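Local coordinates for berberine bridge enzyme-like protein (Arabidopsis thaliana, PDB 5D79) that is a berberine bridge enzyme-like, FAD-dependent oxidoreductase, secreted and cell-wall associated, and is involved in adaptation to salt stress, at residues V258-S262 and K263-V267; E291-N294 and K295-H299; A431-E435 and E436-N440; K439-T442 and E443-Y447; G483-T487 and K488-G492. All coordinates share one frame; numbering follows the deposited sequence.

Interaction 1 (V258-S262 and K263-V267)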
# COMPACT_ATOMS: atom_id res chain seq x y z
N VAL A 258 23.89 -2.80 -5.60
CA VAL A 258 25.15 -2.09 -5.47
C VAL A 258 25.09 -1.22 -4.22
O VAL A 258 24.11 -0.51 -4.00
CB VAL A 258 25.45 -1.22 -6.70
CG1 VAL A 258 26.59 -0.26 -6.42
CG2 VAL A 258 25.77 -2.11 -7.90
N GLN A 259 26.12 -1.31 -3.40
CA GLN A 259 26.18 -0.57 -2.15
C GLN A 259 27.22 0.55 -2.24
O GLN A 259 28.32 0.35 -2.75
CB GLN A 259 26.50 -1.51 -0.99
CG GLN A 259 26.35 -0.88 0.37
CD GLN A 259 27.44 -1.31 1.33
OE1 GLN A 259 28.53 -1.71 0.91
NE2 GLN A 259 27.15 -1.24 2.62
N LYS A 260 26.87 1.73 -1.75
CA LYS A 260 27.79 2.85 -1.69
C LYS A 260 27.79 3.46 -0.30
O LYS A 260 26.79 3.99 0.16
CB LYS A 260 27.44 3.90 -2.74
CG LYS A 260 27.59 3.43 -4.16
CD LYS A 260 28.98 2.87 -4.43
CE LYS A 260 29.11 2.40 -5.87
NZ LYS A 260 30.32 1.55 -6.09
N THR A 261 28.93 3.38 0.37
CA THR A 261 29.02 3.84 1.74
C THR A 261 29.66 5.23 1.81
O THR A 261 29.57 5.90 2.84
CB THR A 261 29.83 2.84 2.61
OG1 THR A 261 31.09 2.56 1.99
CG2 THR A 261 29.07 1.53 2.76
N SER A 262 30.31 5.64 0.72
CA SER A 262 30.94 6.95 0.63
C SER A 262 29.92 8.02 0.22
O SER A 262 29.39 7.97 -0.89
CB SER A 262 32.11 6.92 -0.36
OG SER A 262 32.61 8.22 -0.64
N LYS A 263 29.68 8.99 1.11
CA LYS A 263 28.66 10.01 0.88
C LYS A 263 28.95 10.73 -0.42
O LYS A 263 28.07 10.81 -1.27
CB LYS A 263 28.57 11.02 2.03
CG LYS A 263 27.39 11.98 1.90
CD LYS A 263 27.32 12.99 3.04
CE LYS A 263 26.30 14.06 2.73
NZ LYS A 263 26.37 15.20 3.68
N LYS A 264 30.17 11.22 -0.58
CA LYS A 264 30.53 11.96 -1.77
C LYS A 264 30.21 11.18 -3.05
O LYS A 264 29.54 11.69 -3.96
CB LYS A 264 32.02 12.34 -1.74
CG LYS A 264 32.48 13.20 -2.93
CD LYS A 264 33.91 13.71 -2.77
CE LYS A 264 34.34 14.61 -3.93
NZ LYS A 264 34.73 13.83 -5.14
N GLU A 265 30.66 9.93 -3.11
CA GLU A 265 30.45 9.15 -4.32
C GLU A 265 28.97 8.84 -4.53
O GLU A 265 28.46 8.95 -5.64
CB GLU A 265 31.26 7.85 -4.26
CG GLU A 265 31.45 7.19 -5.62
CD GLU A 265 31.76 5.70 -5.54
OE1 GLU A 265 31.60 5.01 -6.58
OE2 GLU A 265 32.15 5.23 -4.44
N ALA A 266 28.29 8.48 -3.44
CA ALA A 266 26.87 8.10 -3.49
C ALA A 266 25.95 9.26 -3.89
O ALA A 266 24.96 9.05 -4.59
CB ALA A 266 26.44 7.54 -2.15
N VAL A 267 26.26 10.46 -3.42
CA VAL A 267 25.49 11.66 -3.74
C VAL A 267 25.63 11.94 -5.24
O VAL A 267 24.66 12.29 -5.91
CB VAL A 267 25.94 12.89 -2.90
CG1 VAL A 267 25.35 14.18 -3.45
CG2 VAL A 267 25.56 12.72 -1.43

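Interaction 2 (E291-N294 and K295-H299)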
# COMPACT_ATOMS: atom_id res chain seq x y z
N GLU A 291 19.58 4.50 4.00
CA GLU A 291 19.30 3.84 5.27
C GLU A 291 20.60 3.45 5.96
O GLU A 291 21.67 3.63 5.40
CB GLU A 291 18.44 2.60 5.06
CG GLU A 291 19.18 1.56 4.26
CD GLU A 291 18.39 0.31 4.06
OE1 GLU A 291 17.23 0.27 4.50
OE2 GLU A 291 18.94 -0.63 3.46
N ARG A 292 20.49 2.91 7.18
CA ARG A 292 21.65 2.37 7.88
C ARG A 292 22.10 1.04 7.31
O ARG A 292 21.30 0.27 6.80
CB ARG A 292 21.36 2.17 9.37
CG ARG A 292 21.19 3.43 10.17
CD ARG A 292 22.49 4.19 10.38
NE ARG A 292 22.19 5.49 10.96
CZ ARG A 292 22.19 5.74 12.27
NH1 ARG A 292 22.52 4.78 13.12
NH2 ARG A 292 21.89 6.95 12.72
N SER A 293 23.40 0.78 7.42
CA SER A 293 23.96 -0.53 7.10
C SER A 293 24.20 -1.32 8.39
O SER A 293 24.10 -0.78 9.49
CB SER A 293 25.26 -0.38 6.31
OG SER A 293 26.24 0.30 7.07
N ASN A 294 24.51 -2.61 8.23
CA ASN A 294 24.84 -3.49 9.36
C ASN A 294 25.96 -2.92 10.22
O ASN A 294 26.05 -3.19 11.41
CB ASN A 294 25.23 -4.89 8.88
CG ASN A 294 24.41 -5.36 7.68
OD1 ASN A 294 23.33 -4.83 7.40
ND2 ASN A 294 24.94 -6.35 6.96
N LYS A 295 26.83 -2.14 9.58
CA LYS A 295 27.95 -1.52 10.26
C LYS A 295 27.55 -0.16 10.82
O LYS A 295 28.41 0.69 11.09
CB LYS A 295 29.14 -1.38 9.30
CG LYS A 295 29.73 -2.72 8.85
CD LYS A 295 30.88 -2.51 7.87
CE LYS A 295 31.92 -3.61 7.97
NZ LYS A 295 33.30 -3.04 7.97
N ASN A 296 26.25 0.04 10.98
CA ASN A 296 25.69 1.23 11.64
C ASN A 296 26.14 2.56 11.03
O ASN A 296 26.41 3.53 11.74
CB ASN A 296 26.02 1.21 13.13
CG ASN A 296 25.10 2.10 13.95
OD1 ASN A 296 23.94 2.33 13.59
ND2 ASN A 296 25.61 2.60 15.07
N ALA A 297 26.21 2.61 9.70
CA ALA A 297 26.53 3.84 8.99
C ALA A 297 25.57 4.03 7.82
O ALA A 297 25.05 3.07 7.26
CB ALA A 297 27.96 3.82 8.51
N VAL A 298 25.34 5.29 7.45
CA VAL A 298 24.46 5.60 6.34
C VAL A 298 25.09 5.16 5.02
O VAL A 298 26.29 5.37 4.77
CB VAL A 298 24.14 7.11 6.30
CG1 VAL A 298 23.15 7.43 5.19
CG2 VAL A 298 23.60 7.55 7.63
N HIS A 299 24.29 4.53 4.18
CA HIS A 299 24.75 4.15 2.86
C HIS A 299 23.60 4.31 1.87
O HIS A 299 22.45 4.43 2.28
CB HIS A 299 25.31 2.72 2.88
CG HIS A 299 24.27 1.64 2.96
ND1 HIS A 299 24.58 0.31 2.74
CD2 HIS A 299 22.95 1.67 3.23
CE1 HIS A 299 23.49 -0.42 2.86
NE2 HIS A 299 22.48 0.38 3.16

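Interaction 3 (A431-E435 and E436-N440)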
# COMPACT_ATOMS: atom_id res chain seq x y z
N ALA A 431 10.13 5.98 9.42
CA ALA A 431 10.95 5.62 10.55
C ALA A 431 10.34 4.41 11.24
O ALA A 431 9.15 4.40 11.52
CB ALA A 431 11.09 6.79 11.52
N TYR A 432 11.16 3.39 11.49
CA TYR A 432 10.74 2.20 12.21
C TYR A 432 11.31 2.22 13.61
O TYR A 432 12.36 2.81 13.86
CB TYR A 432 11.18 0.93 11.47
CG TYR A 432 10.49 0.74 10.14
CD1 TYR A 432 10.99 1.31 8.98
CD2 TYR A 432 9.33 -0.01 10.05
CE1 TYR A 432 10.34 1.15 7.77
CE2 TYR A 432 8.69 -0.19 8.85
CZ TYR A 432 9.19 0.40 7.71
OH TYR A 432 8.53 0.22 6.51
N TRP A 433 10.61 1.59 14.54
CA TRP A 433 11.12 1.44 15.89
C TRP A 433 10.52 0.19 16.54
O TRP A 433 9.47 -0.28 16.13
CB TRP A 433 10.85 2.70 16.74
CG TRP A 433 9.40 3.02 17.04
CD1 TRP A 433 8.66 2.58 18.11
CD2 TRP A 433 8.54 3.89 16.29
NE1 TRP A 433 7.39 3.11 18.05
CE2 TRP A 433 7.29 3.92 16.95
CE3 TRP A 433 8.70 4.64 15.12
CZ2 TRP A 433 6.22 4.66 16.49
CZ3 TRP A 433 7.63 5.38 14.65
CH2 TRP A 433 6.40 5.38 15.34
N ARG A 434 11.21 -0.34 17.55
CA ARG A 434 10.75 -1.55 18.22
C ARG A 434 9.49 -1.27 19.02
O ARG A 434 9.37 -0.23 19.68
CB ARG A 434 11.86 -2.11 19.13
CG ARG A 434 13.09 -2.58 18.38
CD ARG A 434 14.12 -3.20 19.32
NE ARG A 434 13.60 -4.36 20.04
CZ ARG A 434 13.63 -5.61 19.58
NH1 ARG A 434 14.15 -5.89 18.39
NH2 ARG A 434 13.13 -6.59 20.32
N GLU A 435 8.54 -2.20 18.97
CA GLU A 435 7.22 -2.01 19.57
C GLU A 435 7.27 -1.87 21.09
O GLU A 435 6.38 -1.27 21.70
CB GLU A 435 6.31 -3.18 19.20
CG GLU A 435 6.89 -4.54 19.52
CD GLU A 435 5.99 -5.67 19.07
OE1 GLU A 435 4.77 -5.44 18.91
OE2 GLU A 435 6.50 -6.78 18.85
N GLU A 436 8.32 -2.42 21.70
CA GLU A 436 8.58 -2.29 23.13
C GLU A 436 8.51 -0.85 23.61
O GLU A 436 7.96 -0.55 24.66
CB GLU A 436 9.95 -2.87 23.47
CG GLU A 436 10.03 -4.39 23.43
CD GLU A 436 10.04 -4.99 22.02
OE1 GLU A 436 10.06 -4.24 21.02
OE2 GLU A 436 10.03 -6.24 21.93
N GLU A 437 9.08 0.04 22.80
CA GLU A 437 9.20 1.46 23.13
C GLU A 437 7.86 2.18 23.23
O GLU A 437 7.76 3.22 23.88
CB GLU A 437 10.09 2.16 22.10
CG GLU A 437 11.51 1.61 22.04
CD GLU A 437 12.34 2.22 20.92
OE1 GLU A 437 11.92 3.25 20.35
OE2 GLU A 437 13.41 1.65 20.61
N ASP A 438 6.83 1.62 22.58
CA ASP A 438 5.51 2.24 22.55
C ASP A 438 4.88 2.44 23.94
O ASP A 438 3.91 3.18 24.08
CB ASP A 438 4.56 1.42 21.67
CG ASP A 438 4.89 1.51 20.19
OD1 ASP A 438 5.21 2.61 19.69
OD2 ASP A 438 4.82 0.47 19.52
N LYS A 439 5.43 1.79 24.96
CA LYS A 439 4.96 1.92 26.34
C LYS A 439 5.00 3.37 26.86
O LYS A 439 4.28 3.72 27.79
CB LYS A 439 5.81 1.02 27.25
CG LYS A 439 7.30 1.33 27.12
CD LYS A 439 8.21 0.29 27.73
CE LYS A 439 9.60 0.36 27.11
NZ LYS A 439 9.95 1.74 26.63
N ASN A 440 5.85 4.21 26.26
CA ASN A 440 6.01 5.62 26.64
C ASN A 440 5.91 6.52 25.41
O ASN A 440 6.91 6.79 24.75
CB ASN A 440 7.36 5.84 27.35
CG ASN A 440 7.43 7.18 28.10
OD1 ASN A 440 6.56 8.03 27.96
ND2 ASN A 440 8.48 7.36 28.90
O HOH W 1 14.21 0.76 17.64

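Interaction 4 (K439-T442 and E443-Y447)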
# COMPACT_ATOMS: atom_id res chain seq x y z
N LYS A 439 5.43 1.79 24.96
CA LYS A 439 4.96 1.92 26.34
C LYS A 439 5.00 3.37 26.86
O LYS A 439 4.28 3.72 27.79
CB LYS A 439 5.81 1.02 27.25
CG LYS A 439 7.30 1.33 27.12
CD LYS A 439 8.21 0.29 27.73
CE LYS A 439 9.60 0.36 27.11
NZ LYS A 439 9.95 1.74 26.63
N ASN A 440 5.85 4.21 26.26
CA ASN A 440 6.01 5.62 26.64
C ASN A 440 5.91 6.52 25.41
O ASN A 440 6.91 6.79 24.75
CB ASN A 440 7.36 5.84 27.35
CG ASN A 440 7.43 7.18 28.10
OD1 ASN A 440 6.56 8.03 27.96
ND2 ASN A 440 8.48 7.36 28.90
N LYS A 441 4.69 6.96 25.11
CA LYS A 441 4.39 7.71 23.88
C LYS A 441 5.35 8.89 23.68
O LYS A 441 5.78 9.19 22.56
CB LYS A 441 2.94 8.22 23.91
CG LYS A 441 2.50 8.95 22.64
CD LYS A 441 1.40 9.96 22.94
CE LYS A 441 1.87 11.04 23.93
NZ LYS A 441 2.96 11.91 23.38
N THR A 442 5.68 9.53 24.79
CA THR A 442 6.59 10.66 24.82
C THR A 442 7.97 10.28 24.26
O THR A 442 8.64 11.11 23.64
CB THR A 442 6.70 11.21 26.26
OG1 THR A 442 5.46 11.82 26.63
CG2 THR A 442 7.83 12.22 26.40
N GLU A 443 8.36 9.02 24.44
CA GLU A 443 9.65 8.55 23.96
C GLU A 443 9.64 8.30 22.45
O GLU A 443 10.64 8.54 21.77
CB GLU A 443 10.06 7.27 24.69
CG GLU A 443 10.32 7.44 26.19
CD GLU A 443 11.72 7.93 26.50
OE1 GLU A 443 12.52 8.11 25.56
OE2 GLU A 443 12.03 8.12 27.70
N THR A 444 8.51 7.82 21.92
CA THR A 444 8.41 7.53 20.50
C THR A 444 8.11 8.78 19.68
O THR A 444 8.04 8.73 18.46
CB THR A 444 7.33 6.47 20.21
OG1 THR A 444 6.05 7.01 20.54
CG2 THR A 444 7.58 5.24 21.05
N ASP A 445 7.93 9.90 20.38
CA ASP A 445 7.70 11.19 19.74
C ASP A 445 8.85 11.59 18.82
O ASP A 445 8.63 12.19 17.76
CB ASP A 445 7.52 12.29 20.80
CG ASP A 445 6.07 12.51 21.18
OD1 ASP A 445 5.19 11.77 20.70
OD2 ASP A 445 5.83 13.45 21.98
N LYS A 446 10.07 11.25 19.21
CA LYS A 446 11.25 11.67 18.47
C LYS A 446 11.27 11.11 17.03
O LYS A 446 11.88 11.70 16.14
CB LYS A 446 12.52 11.24 19.22
CG LYS A 446 12.76 9.74 19.28
CD LYS A 446 13.84 9.39 20.31
CE LYS A 446 14.00 7.88 20.49
NZ LYS A 446 14.70 7.51 21.77
N TYR A 447 10.58 9.99 16.83
CA TYR A 447 10.48 9.36 15.52
C TYR A 447 9.49 10.11 14.62
O TYR A 447 9.76 10.36 13.43
CB TYR A 447 10.04 7.91 15.66
CG TYR A 447 10.96 7.02 16.48
CD1 TYR A 447 12.24 6.71 16.04
CD2 TYR A 447 10.52 6.46 17.69
CE1 TYR A 447 13.07 5.88 16.79
CE2 TYR A 447 11.35 5.63 18.44
CZ TYR A 447 12.62 5.35 17.98
OH TYR A 447 13.46 4.53 18.69

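Interaction 5 (G483-T487 and K488-G492)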
# COMPACT_ATOMS: atom_id res chain seq x y z
N GLY A 483 -14.42 19.14 11.73
CA GLY A 483 -15.42 20.19 11.76
C GLY A 483 -14.83 21.55 11.43
O GLY A 483 -15.34 22.58 11.87
N LYS A 484 -13.75 21.54 10.66
CA LYS A 484 -13.06 22.75 10.20
C LYS A 484 -13.91 23.56 9.21
O LYS A 484 -13.94 24.79 9.26
CB LYS A 484 -11.71 22.38 9.58
CG LYS A 484 -11.25 23.28 8.43
CD LYS A 484 -10.44 22.49 7.39
CE LYS A 484 -10.06 23.34 6.17
NZ LYS A 484 -10.72 22.92 4.89
N LYS A 485 -14.58 22.86 8.30
CA LYS A 485 -15.47 23.48 7.32
C LYS A 485 -16.94 23.12 7.60
O LYS A 485 -17.21 22.25 8.42
CB LYS A 485 -15.08 23.06 5.90
CG LYS A 485 -13.70 23.51 5.46
CD LYS A 485 -13.56 25.04 5.43
CE LYS A 485 -12.94 25.53 4.12
NZ LYS A 485 -13.91 25.53 2.97
N LYS A 486 -17.88 23.78 6.92
CA LYS A 486 -19.31 23.52 7.14
C LYS A 486 -19.71 22.12 6.72
O LYS A 486 -20.41 21.41 7.45
CB LYS A 486 -20.19 24.52 6.39
CG LYS A 486 -21.63 24.01 6.19
CD LYS A 486 -22.53 24.96 5.40
CE LYS A 486 -23.78 24.23 4.88
NZ LYS A 486 -24.68 23.68 5.94
N THR A 487 -19.29 21.74 5.52
CA THR A 487 -19.65 20.44 4.96
C THR A 487 -18.45 19.53 4.88
O THR A 487 -17.30 19.98 4.91
CB THR A 487 -20.27 20.59 3.56
OG1 THR A 487 -19.42 21.42 2.75
CG2 THR A 487 -21.67 21.20 3.65
N LYS A 488 -18.70 18.24 4.76
CA LYS A 488 -17.61 17.30 4.61
C LYS A 488 -16.91 17.53 3.28
O LYS A 488 -15.71 17.35 3.19
CB LYS A 488 -18.11 15.87 4.73
CG LYS A 488 -18.60 15.55 6.12
CD LYS A 488 -18.87 14.06 6.28
CE LYS A 488 -17.62 13.23 6.06
NZ LYS A 488 -17.86 11.80 6.38
N TYR A 489 -17.66 17.94 2.26
CA TYR A 489 -17.04 18.15 0.95
C TYR A 489 -15.90 19.16 0.99
O TYR A 489 -14.84 18.93 0.41
CB TYR A 489 -18.08 18.61 -0.09
CG TYR A 489 -17.43 19.09 -1.39
CD1 TYR A 489 -17.06 18.19 -2.38
CD2 TYR A 489 -17.17 20.44 -1.60
CE1 TYR A 489 -16.45 18.62 -3.55
CE2 TYR A 489 -16.56 20.88 -2.77
CZ TYR A 489 -16.20 19.97 -3.74
OH TYR A 489 -15.60 20.40 -4.89
N GLU A 490 -16.12 20.28 1.66
CA GLU A 490 -15.11 21.34 1.68
C GLU A 490 -13.93 20.94 2.57
O GLU A 490 -12.79 21.30 2.30
CB GLU A 490 -15.71 22.67 2.14
CG GLU A 490 -16.81 23.24 1.22
CD GLU A 490 -16.30 23.78 -0.13
OE1 GLU A 490 -15.07 23.75 -0.38
OE2 GLU A 490 -17.14 24.26 -0.93
N GLU A 491 -14.20 20.17 3.62
CA GLU A 491 -13.13 19.76 4.52
C GLU A 491 -12.32 18.61 3.91
O GLU A 491 -11.10 18.57 4.02
CB GLU A 491 -13.70 19.34 5.88
CG GLU A 491 -12.70 19.48 7.02
CD GLU A 491 -13.29 19.10 8.37
OE1 GLU A 491 -14.43 18.60 8.41
OE2 GLU A 491 -12.60 19.30 9.39
N GLY A 492 -13.01 17.69 3.26
CA GLY A 492 -12.37 16.53 2.67
C GLY A 492 -11.62 16.84 1.39
O GLY A 492 -10.73 16.08 0.98

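Interaction 1 (V258-S262 and K263-V267)
Where strand 253-260 hands over to helix 263-276, at a strand-to-helix turn, Lys260 and Ser262 of the incoming chain meet Glu265 and Ala266 in the first turn of the helix. Ser262 holds the N-cap position. Its carbonyl O takes the N-H of Ala266 at 2.8 Å, the first i-to-i+4 bond of the helix. The methyl of Ala266 comes within 3.2 Å of the same Ser262 O and faces back to the strand, where its CB meets Lys260 CB at 3.8 Å. Ser262 OG, turned anti to its own N (chi1 170°), leans over the start of the helix and lies 3.9 Å from Glu265 CB. Through this strand-turn-helix unit the helix lies against the aliphatic part of Lys260, whose chain turns back about CB-CG (chi2 -54°) and carries CD and CE past the Glu265 carboxylate. Lys260 CE and Glu265 OE1 are 3.7 Å apart, and the ion pair from Lys260 NZ to Glu265 OE1 is a long one, also 3.7 Å. Ala266 is buried, packing on Ala300 of strand 298-306 and Trp385 of helix 378-388.

Interaction 2 (E291-N294 and K295-H299)
Glu291 and His299 run next to each other from one face of a beta hairpin, in the same direction, with the carboxylate and imidazole planes only 17° apart. Glu291 CG reaches the ring edge in its plane, 3.7 Å from His299 NE2. Both residues place CG between their backbone N and carbonyl carbon, which raises the two groups together from the antiparallel hydrogen-bonded pair they form; His299 N binds Glu291 O at 3.0 Å, and the return bond from Glu291 N is weak. Ser293 approaches the imidazole differently: its CB sits over one face, 3.9 Å from the centroid of the His299 ring, in a CH-pi contact displaced toward the rim. The ring is further fixed by Gln259, which bonds to His299 ND1, while NE2 is buried without a polar partner in the model.

Arg292 and Asn296 also run alongside each other. Arg292 NH1 donates to Asn296 OD1 at 2.9 Å; the oxygen lies in the guanidinium plane, but the donor stands above the amide plane, and the bond is bent (132°). Beyond the Glu291-His299 pair the chain reverses in a type I turn from Ser293 to Asn296, closed by Asn296 N to Ser293 O at 2.7 Å. Left-handed Asn296 and the bond from Ser293 N to Ala297 O, 2.8 Å, add a G1-type bulge, making this a 3:5 hairpin.

The hairpin joins strands 284-292 and 298-306. Strand 253-260 borders the second of these, and helix 378-388 packs on Val298 through Trp385 and Leu388, while Leu388 O accepts from Arg292 NH2.

Interaction 3 (A431-E435 and E436-N440)
Leaving strand 425-434 the chain coils into a 3-10 turn, with Glu437 N bonded to Arg434 O and Asp438 N to Glu435 O, both at 3.1 Å. The turn swings Asp438 back beside the indole of Trp433. Trp433 NE1 donates to Asp438 OD1 at 2.8 Å, nearly straight (172°), and the oxygen lies in the indole plane at its edge. The carboxylate stands steeply to the ring, its plane 75° away, and NE1 approaches OD1 from above the carboxylate plane. Its other oxygen, OD2, bonds to Ser364 OG of strand 363-372.

Glu437 reaches the near end of the same indole side chain, with OE1 3.8 Å from Trp433 CB, and OE1 is also hydrogen-bonded by Tyr447 OH. A water joins Glu437 OE2 to Arg434 N, accepting from the amide and donating to the carboxylate. The exposed Glu436 folds back through chi2 (75°), which brings OE2 within 3.5 Å of Arg434 NH2 in a salt bridge and OE1 within 3.4 Å of Arg434 CB.

Four acidic groups crowd this turn, yet each has a partner: Arg360 for Glu435, Arg434 for Glu436, Tyr447 and the water for Glu437, Trp433 and Ser364 for Asp438. Held from two sides, the Asp438 carboxylate would be expected to stay ionised and to fix the rotation of the indole.

Interaction 4 (K439-T442 and E443-Y447)
Lys441 and Asp445 meet at their charged ends at the start of helix 441-458. From Asp445 CB, which lies 3.3 Å from Thr442 O, the side chain runs back over the opening turn. Asp445 CG lies 3.6 Å from Lys441 O and OD1 3.2 Å from it, two acceptors whose crowding the nearby ammonium probably offsets. At the tip OD1 and OD2 each stand 3.5 Å from Lys441 NZ, the OD1 pair forming a salt bridge with a weak hydrogen bond. Lys441 reaches the carboxylate because its chain doubles back, bent at chi3 (61°) and chi4 (65°).

The backbone of this first turn is loosely bonded. Asn440 O takes Glu443 N at 2.7 Å, with a second, weak bond from Thr444 N. Thr444 N also reaches Lys441 O weakly, and Thr444 OG1 comes to 3.0 Å from Lys441 O. The Asn440 amide crosses Glu443, with ND2 3.3 Å from Glu443 CG and the amide and carboxylate planes 74° apart.

The helix follows the 3-10 turn at the end of strand 425-434. Its exposed side carries the Lys441-Asp445 pair, with Lys449 a further, weak partner of Asp445, while buried Thr444 and Tyr447 face that turn and the strand.

Interaction 5 (G483-T487 and K488-G492)
Three backbone N-H groups of the loop gather on the carboxylate of Glu491, in the first turn of helix 488-500. Lys484 N donates to Glu491 OE2 at 2.8 Å and Gly483 N to the same oxygen at 3.0 Å; Leu482 N, just before, is the third donor. They come from different directions: Gly483 N meets OE2 on its syn side close to the carboxylate plane, whereas Lys484 N stands well above that plane, 68° out of it. Glu491 reaches the loop because its chain is extended, with CG anti to the backbone N (chi1 -155°). The helix itself opens at Thr487, its N-cap residue, whose O takes Glu491 N in a weak bond of 3.4 Å.

Van der Waals contacts fill in around these bonds. Lys484 and Glu491 pass antiparallel, with Lys484 CD 3.8 Å from Glu491 CG. Lys485 lays its CB 4.0 Å from Glu491 CB, and Thr487 OG1, weakly hydrogen-bonded to Asn530 OD1, sits beside Glu490 CG at 3.5 Å.

Ionic contact is slight: Lys485 NZ, carried back by a chain bent at three torsions, lies 4.0 Å from Glu490 OE1, a long ion pair. Lys488, on another side of the helix, pairs with Asp518 and rests on Tyr481 in a cation-pi contact.

Gripped by three amides, Glu491 OE2 ties the turn before the helix to the helix itself within the C-terminal berberine bridge enzyme (BBE) family region. Such donors would be expected to stabilise the ionised form of this buried carboxylate.

The five contacts follow one another along the chain, interactions 3 and 4 overlapping at Lys439 and Asn440. Interactions 1, 2 and 3 all reach the seven-stranded antiparallel sheet. Interactions 1 and 2, centres about 11 Å apart, sit on its neighbouring strands 253-260 and 298-306 and touch through Gln259 NE2 and His299 ND1 at 3.0 Å. Interaction 3 lies about 20 Å from interaction 2 between centres, at the end of strand 425-434, and leads into interaction 4, centre about 7 Å away. Tyr447 joins that pair, stacking on Trp433. Interaction 5 stands apart, about 31 Å from interaction 4 between centres, at helix 488-500. Together they mark turns where strands and helices begin or end, away from the FAD pocket.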